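Long-range contact in small S protein (Podospora anserina, PDB 2WVQ), which forms a prion and, on meeting het-S from an incompatible strain, triggers a lethal reaction that blocks viable heterokaryons: residues L47-R58 and H130-Q141. The protein carries 2 engineered substitutions. Sequence-based numbering, arbitrary orientation.
Sequences LRLDIAKARLSR and HRRLNDLVSRRQ
D50 faces H130, L133 and N134 across two nearly parallel helices, whose axes come within 9.4 Å at 22°. Its CB rests on L133 CD2 at 3.8 Å. CG leans away from the carbonyl carbon, beside the backbone N (chi1 -58°), and the carboxylate beyond it meets two donors across the contact. OD1, at the edge of the imidazole and near its plane, takes a very short hydrogen bond from H130 ND1, 2.5 Å; carboxylate and ring are turned 39° apart. OD2 receives a weak bond from N134 ND2 and another from Q46 NE2 of its own helix, so an aspartate, with two acceptor oxygens, suits this buried place.

L133 is the apolar partner, a branched chain that packs against D50 CB while its CD2 touches L47 CD2 and, at 3.9 Å, I51 CG1. Where the backbones lie close, small A54 leaves room for V137 CG1, 3.9 Å from A54 CA, and for L136 CD2 against its CB. The extended K53 lays CE on V137 CG2, while its NZ pairs with E30 and reaches N134 O through a water. A second water joins D50 O to L133 O, the latter weakly.

At the C-terminal end, S57, small enough to sit against V137, accepts at OG a hydrogen bond from R140 NH1 at 3.3 Å, almost in the guanidinium plane. R140 is long enough to reach both S57 and E191. It runs beside R58; E191 forms salt bridges with both, and D212 with R58, which probably offsets their like charges. This is near-parallel packing of helices 42-62 and 124-140 in the buried core of the helical HeLo globular domain, distinct from the prion-forming region.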
ATOM      1  N   LEU A  47     -12.873   3.811 -16.079  1.00 27.64           N
ATOM      2  CA  LEU A  47     -12.202   3.109 -17.195  1.00 28.74           C
ATOM      3  C   LEU A  47     -10.750   2.679 -16.869  1.00 29.69           C
ATOM      4  O   LEU A  47     -10.324   1.616 -17.319  1.00 29.27           O
ATOM      5  CB  LEU A  47     -12.287   3.907 -18.513  1.00 28.48           C
ATOM      6  CG  LEU A  47     -13.698   4.091 -19.122  1.00 29.14           C
ATOM      7  CD1 LEU A  47     -13.722   5.089 -20.244  1.00 30.39           C
ATOM      8  CD2 LEU A  47     -14.332   2.776 -19.573  1.00 29.12           C
ATOM      9  N   ARG A  48      -9.995   3.507 -16.125  1.00 30.05           N
ATOM     10  CA  ARG A  48      -8.631   3.170 -15.672  1.00 31.20           C
ATOM     11  C   ARG A  48      -8.634   1.913 -14.777  1.00 31.61           C
ATOM     12  O   ARG A  48      -7.776   1.028 -14.933  1.00 31.61           O
ATOM     13  CB  ARG A  48      -7.973   4.316 -14.883  1.00 31.90           C
ATOM     14  CG  ARG A  48      -7.879   5.649 -15.532  1.00 34.86           C
ATOM     15  CD  ARG A  48      -6.574   5.841 -16.294  1.00 39.60           C
ATOM     16  NE  ARG A  48      -5.382   5.825 -15.439  1.00 41.15           N
ATOM     17  CZ  ARG A  48      -4.131   5.873 -15.908  1.00 41.57           C
ATOM     18  NH1 ARG A  48      -3.913   5.934 -17.224  1.00 39.20           N
ATOM     19  NH2 ARG A  48      -3.095   5.859 -15.068  1.00 39.38           N
ATOM     20  N   LEU A  49      -9.597   1.840 -13.855  1.00 30.58           N
ATOM     21  CA  LEU A  49      -9.860   0.632 -13.055  1.00 31.02           C
ATOM     22  C   LEU A  49     -10.249  -0.627 -13.890  1.00 29.83           C
ATOM     23  O   LEU A  49      -9.743  -1.736 -13.634  1.00 28.22           O
ATOM     24  CB  LEU A  49     -10.949   0.919 -12.018  1.00 30.91           C
ATOM     25  CG  LEU A  49     -10.820   0.839 -10.486  1.00 35.11           C
ATOM     26  CD1 LEU A  49      -9.398   0.967  -9.847  1.00 32.00           C
ATOM     27  CD2 LEU A  49     -11.811   1.798  -9.834  1.00 32.01           C
ATOM     28  N   ASP A  50     -11.148  -0.457 -14.860  1.00 29.05           N
ATOM     29  CA  ASP A  50     -11.584  -1.569 -15.729  1.00 29.10           C
ATOM     30  C   ASP A  50     -10.408  -2.096 -16.556  1.00 28.73           C
ATOM     31  O   ASP A  50     -10.322  -3.293 -16.815  1.00 28.38           O
ATOM     32  CB  ASP A  50     -12.719  -1.151 -16.688  1.00 29.34           C
ATOM     33  CG  ASP A  50     -13.983  -0.600 -15.966  1.00 30.02           C
ATOM     34  OD1 ASP A  50     -14.729   0.151 -16.631  1.00 30.75           O
ATOM     35  OD2 ASP A  50     -14.269  -0.922 -14.782  1.00 31.13           O
ATOM     36  N   ILE A  51      -9.537  -1.192 -16.996  1.00 28.52           N
ATOM     37  CA  ILE A  51      -8.331  -1.550 -17.744  1.00 28.49           C
ATOM     38  C   ILE A  51      -7.304  -2.303 -16.909  1.00 29.52           C
ATOM     39  O   ILE A  51      -6.719  -3.277 -17.415  1.00 30.45           O
ATOM     40  CB  ILE A  51      -7.715  -0.348 -18.489  1.00 28.26           C
ATOM     41  CG1 ILE A  51      -8.624   0.062 -19.644  1.00 25.85           C
ATOM     42  CG2 ILE A  51      -6.317  -0.662 -19.025  1.00 26.55           C
ATOM     43  CD1 ILE A  51      -8.353   1.472 -20.102  1.00 27.96           C
ATOM     44  N   ALA A  52      -7.085  -1.886 -15.659  1.00 29.07           N
ATOM     45  CA  ALA A  52      -6.193  -2.626 -14.745  1.00 29.16           C
ATOM     46  C   ALA A  52      -6.731  -4.032 -14.493  1.00 28.00           C
ATOM     47  O   ALA A  52      -5.952  -5.025 -14.433  1.00 27.56           O
ATOM     48  CB  ALA A  52      -5.990  -1.880 -13.411  1.00 27.70           C
ATOM     49  N   LYS A  53      -8.051  -4.127 -14.338  1.00 27.21           N
ATOM     50  CA  LYS A  53      -8.713  -5.419 -14.175  1.00 28.24           C
ATOM     51  C   LYS A  53      -8.567  -6.257 -15.462  1.00 28.12           C
ATOM     52  O   LYS A  53      -8.339  -7.456 -15.397  1.00 27.19           O
ATOM     53  CB  LYS A  53     -10.183  -5.229 -13.816  1.00 28.48           C
ATOM     54  CG  LYS A  53     -10.963  -6.514 -13.616  1.00 27.80           C
ATOM     55  CD  LYS A  53     -12.492  -6.255 -13.559  1.00 29.07           C
ATOM     56  CE  LYS A  53     -13.147  -7.327 -12.673  1.00 30.67           C
ATOM     57  NZ  LYS A  53     -14.617  -7.295 -12.752  1.00 33.09           N
ATOM     58  N   ALA A  54      -8.697  -5.616 -16.622  1.00 28.02           N
ATOM     59  CA  ALA A  54      -8.576  -6.339 -17.918  1.00 29.07           C
ATOM     60  C   ALA A  54      -7.148  -6.870 -18.101  1.00 29.08           C
ATOM     61  O   ALA A  54      -6.928  -7.960 -18.645  1.00 29.54           O
ATOM     62  CB  ALA A  54      -8.956  -5.406 -19.108  1.00 28.44           C
ATOM     63  N   ARG A  55      -6.178  -6.096 -17.638  1.00 28.62           N
ATOM     64  CA  ARG A  55      -4.792  -6.452 -17.850  1.00 28.84           C
ATOM     65  C   ARG A  55      -4.342  -7.588 -16.923  1.00 29.30           C
ATOM     66  O   ARG A  55      -3.556  -8.491 -17.343  1.00 28.33           O
ATOM     67  CB  ARG A  55      -3.896  -5.240 -17.734  1.00 29.07           C
ATOM     68  CG  ARG A  55      -2.496  -5.528 -18.250  1.00 30.64           C
ATOM     69  CD  ARG A  55      -1.503  -4.618 -17.642  1.00 29.67           C
ATOM     70  NE  ARG A  55      -0.131  -5.099 -17.755  1.00 29.15           N
ATOM     71  CZ  ARG A  55       0.892  -4.534 -17.124  1.00 31.38           C
ATOM     72  NH1 ARG A  55       0.689  -3.469 -16.336  1.00 28.50           N
ATOM     73  NH2 ARG A  55       2.109  -5.032 -17.256  1.00 29.23           N
ATOM     74  N   LEU A  56      -4.851  -7.553 -15.687  1.00 28.11           N
ATOM     75  CA  LEU A  56      -4.657  -8.618 -14.706  1.00 28.20           C
ATOM     76  C   LEU A  56      -5.319  -9.915 -15.236  1.00 28.00           C
ATOM     77  O   LEU A  56      -4.696 -11.004 -15.267  1.00 26.14           O
ATOM     78  CB  LEU A  56      -5.246  -8.224 -13.324  1.00 28.55           C
ATOM     79  CG  LEU A  56      -5.227  -9.244 -12.153  1.00 28.76           C
ATOM     80  CD1 LEU A  56      -3.848  -9.661 -11.751  1.00 23.23           C
ATOM     81  CD2 LEU A  56      -6.015  -8.788 -10.882  1.00 27.99           C
ATOM     82  N   SER A  57      -6.558  -9.807 -15.678  1.00 28.03           N
ATOM     83  CA  SER A  57      -7.167 -11.004 -16.233  1.00 28.21           C
ATOM     84  C   SER A  57      -6.478 -11.541 -17.520  1.00 26.92           C
ATOM     85  O   SER A  57      -6.438 -12.749 -17.693  1.00 26.20           O
ATOM     86  CB  SER A  57      -8.673 -10.884 -16.362  1.00 29.13           C
ATOM     87  OG  SER A  57      -9.057 -10.368 -17.595  1.00 31.67           O
ATOM     88  N   ARG A  58      -5.959 -10.661 -18.386  1.00 25.52           N
ATOM     89  CA  ARG A  58      -5.179 -11.066 -19.539  1.00 25.41           C
ATOM     90  C   ARG A  58      -4.036 -11.973 -19.152  1.00 25.29           C
ATOM     91  O   ARG A  58      -3.785 -12.947 -19.851  1.00 24.08           O
ATOM     92  CB  ARG A  58      -4.681  -9.907 -20.406  1.00 24.56           C
ATOM     93  CG  ARG A  58      -4.224 -10.315 -21.876  1.00 25.46           C
ATOM     94  CD  ARG A  58      -3.631  -9.116 -22.612  1.00 26.01           C
ATOM     95  NE  ARG A  58      -4.576  -7.992 -22.561  1.00 28.04           N
ATOM     96  CZ  ARG A  58      -4.344  -6.764 -22.075  1.00 28.96           C
ATOM     97  NH1 ARG A  58      -3.162  -6.424 -21.601  1.00 27.76           N
ATOM     98  NH2 ARG A  58      -5.322  -5.859 -22.097  1.00 29.10           N
ATOM     99  N   HIS A 130     -17.004   0.652 -20.694  1.00 32.91           N
ATOM    100  CA  HIS A 130     -17.086   0.064 -19.357  1.00 33.05           C
ATOM    101  C   HIS A 130     -17.702  -1.337 -19.442  1.00 33.59           C
ATOM    102  O   HIS A 130     -17.099  -2.316 -18.988  1.00 33.14           O
ATOM    103  CB  HIS A 130     -17.882   0.983 -18.421  1.00 31.62           C
ATOM    104  CG  HIS A 130     -18.154   0.393 -17.069  1.00 31.41           C
ATOM    105  ND1 HIS A 130     -17.163   0.154 -16.131  1.00 27.32           N
ATOM    106  CD2 HIS A 130     -19.315  -0.009 -16.502  1.00 29.74           C
ATOM    107  CE1 HIS A 130     -17.707  -0.387 -15.056  1.00 26.56           C
ATOM    108  NE2 HIS A 130     -19.012  -0.499 -15.258  1.00 29.80           N
ATOM    109  N   ARG A 131     -18.866  -1.428 -20.080  1.00 34.27           N
ATOM    110  CA  ARG A 131     -19.529  -2.716 -20.262  1.00 35.33           C
ATOM    111  C   ARG A 131     -18.740  -3.728 -21.100  1.00 34.78           C
ATOM    112  O   ARG A 131     -18.675  -4.884 -20.720  1.00 34.32           O
ATOM    113  CB  ARG A 131     -20.966  -2.529 -20.727  1.00 35.95           C
ATOM    114  CG  ARG A 131     -21.796  -1.960 -19.615  1.00 38.23           C
ATOM    115  CD  ARG A 131     -22.996  -1.209 -20.113  1.00 40.91           C
ATOM    116  NE  ARG A 131     -23.774  -0.773 -18.953  1.00 44.05           N
ATOM    117  CZ  ARG A 131     -25.034  -0.339 -18.982  1.00 43.84           C
ATOM    118  NH1 ARG A 131     -25.703  -0.248 -20.125  1.00 43.33           N
ATOM    119  NH2 ARG A 131     -25.614   0.032 -17.844  1.00 44.35           N
ATOM    120  N   ARG A 132     -18.112  -3.278 -22.190  1.00 34.47           N
ATOM    121  CA  ARG A 132     -17.215  -4.115 -23.011  1.00 35.24           C
ATOM    122  C   ARG A 132     -16.003  -4.651 -22.216  1.00 34.69           C
ATOM    123  O   ARG A 132     -15.684  -5.836 -22.280  1.00 33.77           O
ATOM    124  CB  ARG A 132     -16.747  -3.335 -24.255  1.00 35.27           C
ATOM    125  CG  ARG A 132     -15.564  -3.963 -25.005  1.00 38.18           C
ATOM    126  CD  ARG A 132     -15.394  -3.375 -26.404  1.00 37.39           C
ATOM    127  NE  ARG A 132     -16.252  -4.056 -27.372  1.00 47.00           N
ATOM    128  CZ  ARG A 132     -17.410  -3.586 -27.835  1.00 48.79           C
ATOM    129  NH1 ARG A 132     -17.871  -2.404 -27.435  1.00 49.96           N
ATOM    130  NH2 ARG A 132     -18.110  -4.304 -28.710  1.00 48.58           N
ATOM    131  N   LEU A 133     -15.325  -3.771 -21.479  1.00 33.06           N
ATOM    132  CA  LEU A 133     -14.170  -4.162 -20.667  1.00 33.86           C
ATOM    133  C   LEU A 133     -14.547  -5.102 -19.541  1.00 33.03           C
ATOM    134  O   LEU A 133     -13.826  -6.072 -19.250  1.00 33.99           O
ATOM    135  CB  LEU A 133     -13.447  -2.922 -20.125  1.00 32.80           C
ATOM    136  CG  LEU A 133     -12.161  -2.257 -20.621  1.00 34.81           C
ATOM    137  CD1 LEU A 133     -11.657  -2.583 -22.006  1.00 34.07           C
ATOM    138  CD2 LEU A 133     -12.319  -0.741 -20.455  1.00 32.30           C
ATOM    139  N   ASN A 134     -15.688  -4.862 -18.917  1.00 33.19           N
ATOM    140  CA  ASN A 134     -16.181  -5.787 -17.906  1.00 33.21           C
ATOM    141  C   ASN A 134     -16.538  -7.161 -18.531  1.00 32.45           C
ATOM    142  O   ASN A 134     -16.194  -8.199 -17.989  1.00 33.09           O
ATOM    143  CB  ASN A 134     -17.436  -5.240 -17.230  1.00 33.59           C
ATOM    144  CG  ASN A 134     -17.153  -4.147 -16.185  1.00 35.13           C
ATOM    145  OD1 ASN A 134     -18.075  -3.747 -15.505  1.00 39.14           O
ATOM    146  ND2 ASN A 134     -15.920  -3.647 -16.090  1.00 35.22           N
ATOM    147  N   ASP A 135     -17.232  -7.146 -19.655  1.00 31.49           N
ATOM    148  CA  ASP A 135     -17.703  -8.369 -20.302  1.00 31.11           C
ATOM    149  C   ASP A 135     -16.555  -9.281 -20.682  1.00 30.15           C
ATOM    150  O   ASP A 135     -16.652 -10.490 -20.484  1.00 31.28           O
ATOM    151  CB  ASP A 135     -18.539  -8.043 -21.546  1.00 31.57           C
ATOM    152  CG  ASP A 135     -19.950  -7.593 -21.213  1.00 33.92           C
ATOM    153  OD1 ASP A 135     -20.675  -7.196 -22.141  1.00 36.62           O
ATOM    154  OD2 ASP A 135     -20.352  -7.653 -20.037  1.00 39.06           O
ATOM    155  N   LEU A 136     -15.511  -8.696 -21.260  1.00 28.83           N
ATOM    156  CA  LEU A 136     -14.286  -9.373 -21.674  1.00 30.02           C
ATOM    157  C   LEU A 136     -13.621 -10.153 -20.529  1.00 30.27           C
ATOM    158  O   LEU A 136     -13.174 -11.288 -20.715  1.00 28.90           O
ATOM    159  CB  LEU A 136     -13.357  -8.306 -22.253  1.00 30.28           C
ATOM    160  CG  LEU A 136     -11.849  -8.055 -22.243  1.00 29.85           C
ATOM    161  CD1 LEU A 136     -11.658  -6.721 -22.893  1.00 33.45           C
ATOM    162  CD2 LEU A 136     -11.106  -8.101 -20.934  1.00 31.54           C
ATOM    163  N   VAL A 137     -13.557  -9.548 -19.341  1.00 29.76           N
ATOM    164  CA  VAL A 137     -13.104 -10.313 -18.185  1.00 29.37           C
ATOM    165  C   VAL A 137     -14.070 -11.334 -17.672  1.00 29.49           C
ATOM    166  O   VAL A 137     -13.636 -12.411 -17.290  1.00 28.46           O
ATOM    167  CB  VAL A 137     -12.334  -9.508 -17.091  1.00 30.87           C
ATOM    168  CG1 VAL A 137     -12.082  -8.048 -17.462  1.00 27.01           C
ATOM    169  CG2 VAL A 137     -12.753  -9.823 -15.639  1.00 28.76           C
ATOM    170  N   SER A 138     -15.379 -11.045 -17.726  1.00 30.07           N
ATOM    171  CA  SER A 138     -16.389 -12.007 -17.245  1.00 30.85           C
ATOM    172  C   SER A 138     -16.271 -13.298 -18.017  1.00 30.67           C
ATOM    173  O   SER A 138     -16.358 -14.355 -17.438  1.00 30.11           O
ATOM    174  CB  SER A 138     -17.828 -11.479 -17.357  1.00 31.18           C
ATOM    175  OG  SER A 138     -18.064 -10.476 -16.371  1.00 35.37           O
ATOM    176  N   ARG A 139     -16.018 -13.171 -19.316  1.00 31.29           N
ATOM    177  CA  ARG A 139     -15.885 -14.295 -20.250  0.50 31.82           C
ATOM    178  C   ARG A 139     -14.721 -15.214 -19.905  1.00 32.45           C
ATOM    179  O   ARG A 139     -14.750 -16.388 -20.198  1.00 32.64           O
ATOM    180  CB  ARG A 139     -15.674 -13.758 -21.664  0.50 31.51           C
ATOM    181  CG  ARG A 139     -16.922 -13.255 -22.339  0.50 29.56           C
ATOM    182  CD  ARG A 139     -16.681 -12.999 -23.821  0.50 28.36           C
ATOM    183  NE  ARG A 139     -17.810 -12.250 -24.358  0.50 26.68           N
ATOM    184  CZ  ARG A 139     -17.795 -10.943 -24.599  0.50 25.31           C
ATOM    185  NH1 ARG A 139     -16.689 -10.227 -24.406  0.50 23.39           N
ATOM    186  NH2 ARG A 139     -18.889 -10.356 -25.042  0.50 25.96           N
ATOM    187  N   ARG A 140     -13.684 -14.650 -19.288  1.00 33.23           N
ATOM    188  CA  ARG A 140     -12.452 -15.390 -19.003  1.00 34.93           C
ATOM    189  C   ARG A 140     -12.405 -16.026 -17.637  1.00 36.10           C
ATOM    190  O   ARG A 140     -11.636 -16.957 -17.415  1.00 36.88           O
ATOM    191  CB  ARG A 140     -11.252 -14.456 -19.084  1.00 34.87           C
ATOM    192  CG  ARG A 140     -10.855 -14.032 -20.445  1.00 34.31           C
ATOM    193  CD  ARG A 140      -9.742 -13.072 -20.261  1.00 31.96           C
ATOM    194  NE  ARG A 140      -9.201 -12.678 -21.537  1.00 31.89           N
ATOM    195  CZ  ARG A 140      -8.576 -11.535 -21.775  1.00 31.18           C
ATOM    196  NH1 ARG A 140      -8.432 -10.613 -20.810  1.00 31.20           N
ATOM    197  NH2 ARG A 140      -8.130 -11.309 -22.987  1.00 26.19           N
ATOM    198  N   GLN A 141     -13.183 -15.483 -16.705  1.00 36.87           N
ATOM    199  CA  GLN A 141     -13.049 -15.869 -15.320  1.00 37.89           C
ATOM    200  C   GLN A 141     -13.699 -17.217 -15.063  1.00 38.37           C
ATOM    201  O   GLN A 141     -14.667 -17.612 -15.734  1.00 37.32           O
ATOM    202  CB  GLN A 141     -13.537 -14.759 -14.356  1.00 37.93           C
ATOM    203  CG  GLN A 141     -12.651 -13.453 -14.394  1.00 39.92           C
ATOM    204  CD  GLN A 141     -11.144 -13.725 -14.322  1.00 41.44           C
ATOM    205  OE1 GLN A 141     -10.629 -14.110 -13.261  1.00 40.12           O
ATOM    206  NE2 GLN A 141     -10.426 -13.501 -15.442  1.00 41.73           N
TER
HETATM  207  O   HOH W   1     -12.824  -4.677 -16.801  1.00 38.72           O
HETATM  208  O   HOH W   2     -15.766  -8.045 -15.114  1.00 29.01           O